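Extracellular invertase (Aspergillus kawachii, PDB 5XH8) is a family 32 beta-fructofuranosidase that probably cleaves sucrose and, with high transfructosylation activity, passes the fructosyl unit to acceptor sugars to build fructooligosaccharides such as 1-kestose. Local coordinates at residues G436-F447 with S576-F587. Residues are numbered along the deposited sequence; the frame is centred on the assembly and turned at random.
Sequences GRTLNSSGVVPF and SFFHNGVGGVAF
R437 and F447 meet F577 from opposite faces of its ring. The R437 CD methylene lies 3.4 Å from the F577 ring centroid, over the face but displaced toward the CE2 side of the rim, a CH-pi contact made by the aliphatic part of the arginine. R437 reaches it because its CG sits between backbone N and carbonyl carbon (chi1 65°) and the chain bends at chi3; its guanidinium runs on past the ring, with V445 CG1 over one face. On the other side F447 CE1 stands 3.5 Å from F577 CE2, the two ring planes inclined at 41°. L439 continues this apolar layer: its CD1 touches F577 CB at 3.8 Å and also packs on F587, whose ring in turn meets F477 edge-to-face, while its CB rests 3.8 Å from H579 CD2.

One ladder of backbone hydrogen bonds lies in each of the two sheets that face each other across this layer. R437 and L439 pair antiparallel with F587 and V585, while G443 and V445 pair likewise with H579 and F577; the G443 N to H579 O bond is nearly straight at 171°. Both segments therefore pass from one sheet to the other, 436-447 turning its corner at G443, whose backbone angles suit glycine.

The turn in 576-587, around N580 to G583, is held by polar groups. H579 NE2 donates to G583 O (2.8 Å), which lies close to the imidazole plane, and ND1 bonds S475 OG, so the ring's rotation is fixed. N580 OD1 accepts from V582 N in an Asx turn and from K474 N, while its ND2 reaches G472 O.

The paired sheets are those of the C-terminal beta-sandwich of family 32 enzymes. Their interface here is mostly apolar, and its one buried imidazole has partners for both nitrogens.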
loop_
_atom_site.group_PDB
_atom_site.type_symbol
_atom_site.label_atom_id
_atom_site.label_comp_id
_atom_site.label_asym_id
_atom_site.label_seq_id
_atom_site.Cartn_x
_atom_site.Cartn_y
_atom_site.Cartn_z
ATOM N N GLY A 436 -6.265 36.954 52.397
ATOM C CA GLY A 436 -5.277 35.972 52.826
ATOM C C GLY A 436 -5.461 35.594 54.280
ATOM O O GLY A 436 -6.120 36.299 55.028
ATOM N N ARG A 437 -4.901 34.461 54.673
ATOM C CA ARG A 437 -5.006 33.985 56.048
ATOM C C ARG A 437 -4.084 32.827 56.268
ATOM O O ARG A 437 -3.636 32.192 55.317
ATOM C CB ARG A 437 -6.420 33.512 56.354
ATOM C CG ARG A 437 -6.841 32.297 55.546
ATOM C CD ARG A 437 -8.336 32.215 55.461
ATOM N NE ARG A 437 -8.893 32.099 56.788
ATOM C CZ ARG A 437 -9.998 32.690 57.224
ATOM N NH1 ARG A 437 -10.728 33.486 56.449
ATOM N NH2 ARG A 437 -10.363 32.487 58.481
ATOM N N THR A 438 -3.840 32.533 57.533
ATOM C CA THR A 438 -3.068 31.382 57.925
ATOM C C THR A 438 -4.010 30.413 58.590
ATOM O O THR A 438 -4.900 30.835 59.319
ATOM C CB THR A 438 -1.931 31.820 58.840
ATOM O OG1 THR A 438 -1.108 32.713 58.092
ATOM C CG2 THR A 438 -1.085 30.647 59.319
ATOM N N LEU A 439 -3.843 29.125 58.303
ATOM C CA LEU A 439 -4.625 28.077 58.949
ATOM C C LEU A 439 -3.679 27.075 59.587
ATOM O O LEU A 439 -2.686 26.684 58.968
ATOM C CB LEU A 439 -5.535 27.359 57.943
ATOM C CG LEU A 439 -6.729 28.119 57.355
ATOM C CD1 LEU A 439 -7.550 27.192 56.471
ATOM C CD2 LEU A 439 -7.618 28.731 58.429
ATOM N N ASN A 440 -3.988 26.677 60.826
ATOM C CA ASN A 440 -3.243 25.630 61.550
ATOM C C ASN A 440 -4.081 24.455 62.000
ATOM O O ASN A 440 -3.542 23.364 62.146
ATOM C CB ASN A 440 -2.564 26.217 62.787
ATOM C CG ASN A 440 -1.432 27.133 62.437
ATOM O OD1 ASN A 440 -0.297 26.687 62.261
ATOM N ND2 ASN A 440 -1.725 28.422 62.328
ATOM N N SER A 441 -5.373 24.662 62.260
ATOM C CA SER A 441 -6.261 23.565 62.677
ATOM C C SER A 441 -6.963 22.917 61.480
ATOM O O SER A 441 -6.963 23.458 60.381
ATOM C CB SER A 441 -7.298 24.073 63.679
ATOM O OG SER A 441 -7.988 25.186 63.150
ATOM N N SER A 442 -7.551 21.752 61.722
ATOM C CA SER A 442 -8.257 20.983 60.708
ATOM C C SER A 442 -9.600 21.619 60.355
ATOM O O SER A 442 -10.354 21.963 61.254
ATOM C CB SER A 442 -8.494 19.565 61.233
ATOM O OG SER A 442 -9.157 18.750 60.286
ATOM N N GLY A 443 -9.895 21.774 59.059
ATOM C CA GLY A 443 -11.256 22.095 58.602
ATOM C C GLY A 443 -11.373 22.858 57.299
ATOM O O GLY A 443 -10.373 23.164 56.649
ATOM N N VAL A 444 -12.622 23.141 56.925
ATOM C CA VAL A 444 -12.942 23.956 55.760
ATOM C C VAL A 444 -13.518 25.304 56.204
ATOM O O VAL A 444 -14.465 25.354 57.000
ATOM C CB VAL A 444 -13.906 23.232 54.771
ATOM C CG1 VAL A 444 -13.407 21.826 54.488
ATOM C CG2 VAL A 444 -15.345 23.191 55.271
ATOM N N VAL A 445 -12.944 26.384 55.680
ATOM C CA VAL A 445 -13.318 27.738 56.040
ATOM C C VAL A 445 -13.965 28.408 54.830
ATOM O O VAL A 445 -13.253 28.796 53.906
ATOM C CB VAL A 445 -12.069 28.543 56.479
ATOM C CG1 VAL A 445 -12.448 29.973 56.854
ATOM C CG2 VAL A 445 -11.349 27.827 57.618
ATOM N N PRO A 446 -15.309 28.576 54.837
ATOM C CA PRO A 446 -15.986 29.207 53.701
ATOM C C PRO A 446 -15.403 30.549 53.298
ATOM O O PRO A 446 -14.987 31.312 54.156
ATOM C CB PRO A 446 -17.424 29.383 54.201
ATOM C CG PRO A 446 -17.606 28.274 55.189
ATOM C CD PRO A 446 -16.274 28.133 55.870
ATOM N N PHE A 447 -15.350 30.823 52.000
ATOM C CA PHE A 447 -15.005 32.157 51.512
ATOM C C PHE A 447 -16.136 33.099 51.907
ATOM O O PHE A 447 -17.290 32.680 51.980
ATOM C CB PHE A 447 -14.843 32.183 49.972
ATOM C CG PHE A 447 -13.469 31.769 49.458
ATOM C CD1 PHE A 447 -12.629 30.919 50.179
ATOM C CD2 PHE A 447 -13.032 32.220 48.209
ATOM C CE1 PHE A 447 -11.376 30.564 49.687
ATOM C CE2 PHE A 447 -11.781 31.856 47.713
ATOM C CZ PHE A 447 -10.956 31.034 48.454
ATOM N N SER A 576 -14.167 27.115 49.615
ATOM C CA SER A 576 -13.622 27.240 50.962
ATOM C C SER A 576 -12.136 26.949 50.972
ATOM O O SER A 576 -11.663 26.132 50.167
ATOM C CB SER A 576 -14.309 26.248 51.888
ATOM O OG SER A 576 -15.687 26.525 51.920
ATOM N N PHE A 577 -11.413 27.588 51.903
ATOM C CA PHE A 577 -10.049 27.164 52.255
ATOM C C PHE A 577 -10.164 25.776 52.850
ATOM O O PHE A 577 -11.181 25.440 53.462
ATOM C CB PHE A 577 -9.386 28.087 53.296
ATOM C CG PHE A 577 -9.242 29.512 52.845
ATOM C CD1 PHE A 577 -8.137 29.908 52.118
ATOM C CD2 PHE A 577 -10.219 30.453 53.140
ATOM C CE1 PHE A 577 -8.012 31.219 51.681
ATOM C CE2 PHE A 577 -10.099 31.764 52.710
ATOM C CZ PHE A 577 -8.993 32.149 51.977
ATOM N N PHE A 578 -9.143 24.960 52.647
ATOM C CA PHE A 578 -9.097 23.634 53.236
ATOM C C PHE A 578 -7.691 23.387 53.758
ATOM O O PHE A 578 -6.713 23.727 53.094
ATOM C CB PHE A 578 -9.456 22.554 52.211
ATOM C CG PHE A 578 -8.956 21.187 52.587
ATOM C CD1 PHE A 578 -9.617 20.434 53.549
ATOM C CD2 PHE A 578 -7.803 20.671 52.016
ATOM C CE1 PHE A 578 -9.153 19.178 53.910
ATOM C CE2 PHE A 578 -7.332 19.414 52.371
ATOM C CZ PHE A 578 -8.010 18.661 53.318
ATOM N N HIS A 579 -7.608 22.785 54.941
ATOM C CA HIS A 579 -6.332 22.459 55.591
ATOM C C HIS A 579 -6.607 21.347 56.604
ATOM O O HIS A 579 -7.604 21.420 57.338
ATOM C CB HIS A 579 -5.747 23.721 56.238
ATOM C CG HIS A 579 -4.536 23.467 57.081
ATOM N ND1 HIS A 579 -3.414 22.830 56.600
ATOM C CD2 HIS A 579 -4.273 23.770 58.375
ATOM C CE1 HIS A 579 -2.515 22.742 57.564
ATOM N NE2 HIS A 579 -3.011 23.307 58.651
ATOM N N ASN A 580 -5.774 20.301 56.621
ATOM C CA ASN A 580 -6.069 19.106 57.449
ATOM C C ASN A 580 -5.557 19.209 58.901
ATOM O O ASN A 580 -5.641 18.249 59.656
ATOM C CB ASN A 580 -5.550 17.824 56.794
ATOM C CG ASN A 580 -4.045 17.729 56.790
ATOM O OD1 ASN A 580 -3.344 18.740 56.879
ATOM N ND2 ASN A 580 -3.532 16.519 56.635
ATOM N N GLY A 581 -4.996 20.355 59.267
ATOM C CA GLY A 581 -4.548 20.593 60.616
ATOM C C GLY A 581 -3.113 20.216 60.875
ATOM O O GLY A 581 -2.584 20.602 61.910
ATOM N N VAL A 582 -2.473 19.486 59.954
ATOM C CA VAL A 582 -1.085 19.061 60.141
ATOM C C VAL A 582 -0.169 20.219 59.734
ATOM O O VAL A 582 0.035 20.491 58.549
ATOM C CB VAL A 582 -0.766 17.772 59.363
ATOM C CG1 VAL A 582 0.703 17.389 59.516
ATOM C CG2 VAL A 582 -1.673 16.640 59.827
ATOM N N GLY A 583 0.356 20.915 60.743
ATOM C CA GLY A 583 1.192 22.075 60.542
ATOM C C GLY A 583 0.352 23.266 60.173
ATOM O O GLY A 583 -0.845 23.302 60.462
ATOM N N GLY A 584 0.990 24.232 59.520
ATOM C CA GLY A 584 0.351 25.470 59.120
ATOM C C GLY A 584 0.527 25.771 57.643
ATOM O O GLY A 584 1.423 25.232 56.989
ATOM N N VAL A 585 -0.349 26.645 57.144
ATOM C CA VAL A 585 -0.333 27.122 55.758
ATOM C C VAL A 585 -0.700 28.571 55.748
ATOM O O VAL A 585 -1.644 28.946 56.429
ATOM C CB VAL A 585 -1.474 26.524 54.892
ATOM C CG1 VAL A 585 -1.070 26.495 53.425
ATOM C CG2 VAL A 585 -1.923 25.183 55.411
ATOM N N ALA A 586 -0.038 29.364 54.920
ATOM C CA ALA A 586 -0.455 30.732 54.705
ATOM C C ALA A 586 -0.936 30.887 53.274
ATOM O O ALA A 586 -0.173 30.657 52.325
ATOM C CB ALA A 586 0.687 31.696 55.001
ATOM N N PHE A 587 -2.206 31.271 53.136
ATOM C CA PHE A 587 -2.827 31.573 51.863
ATOM C C PHE A 587 -2.678 33.043 51.591
ATOM O O PHE A 587 -3.057 33.850 52.422
ATOM C CB PHE A 587 -4.332 31.255 51.907
ATOM C CG PHE A 587 -4.643 29.800 52.020
ATOM C CD1 PHE A 587 -4.683 29.178 53.265
ATOM C CD2 PHE A 587 -4.897 29.038 50.877
ATOM C CE1 PHE A 587 -4.980 27.830 53.378
ATOM C CE2 PHE A 587 -5.185 27.685 50.981
ATOM C CZ PHE A 587 -5.236 27.081 52.231
#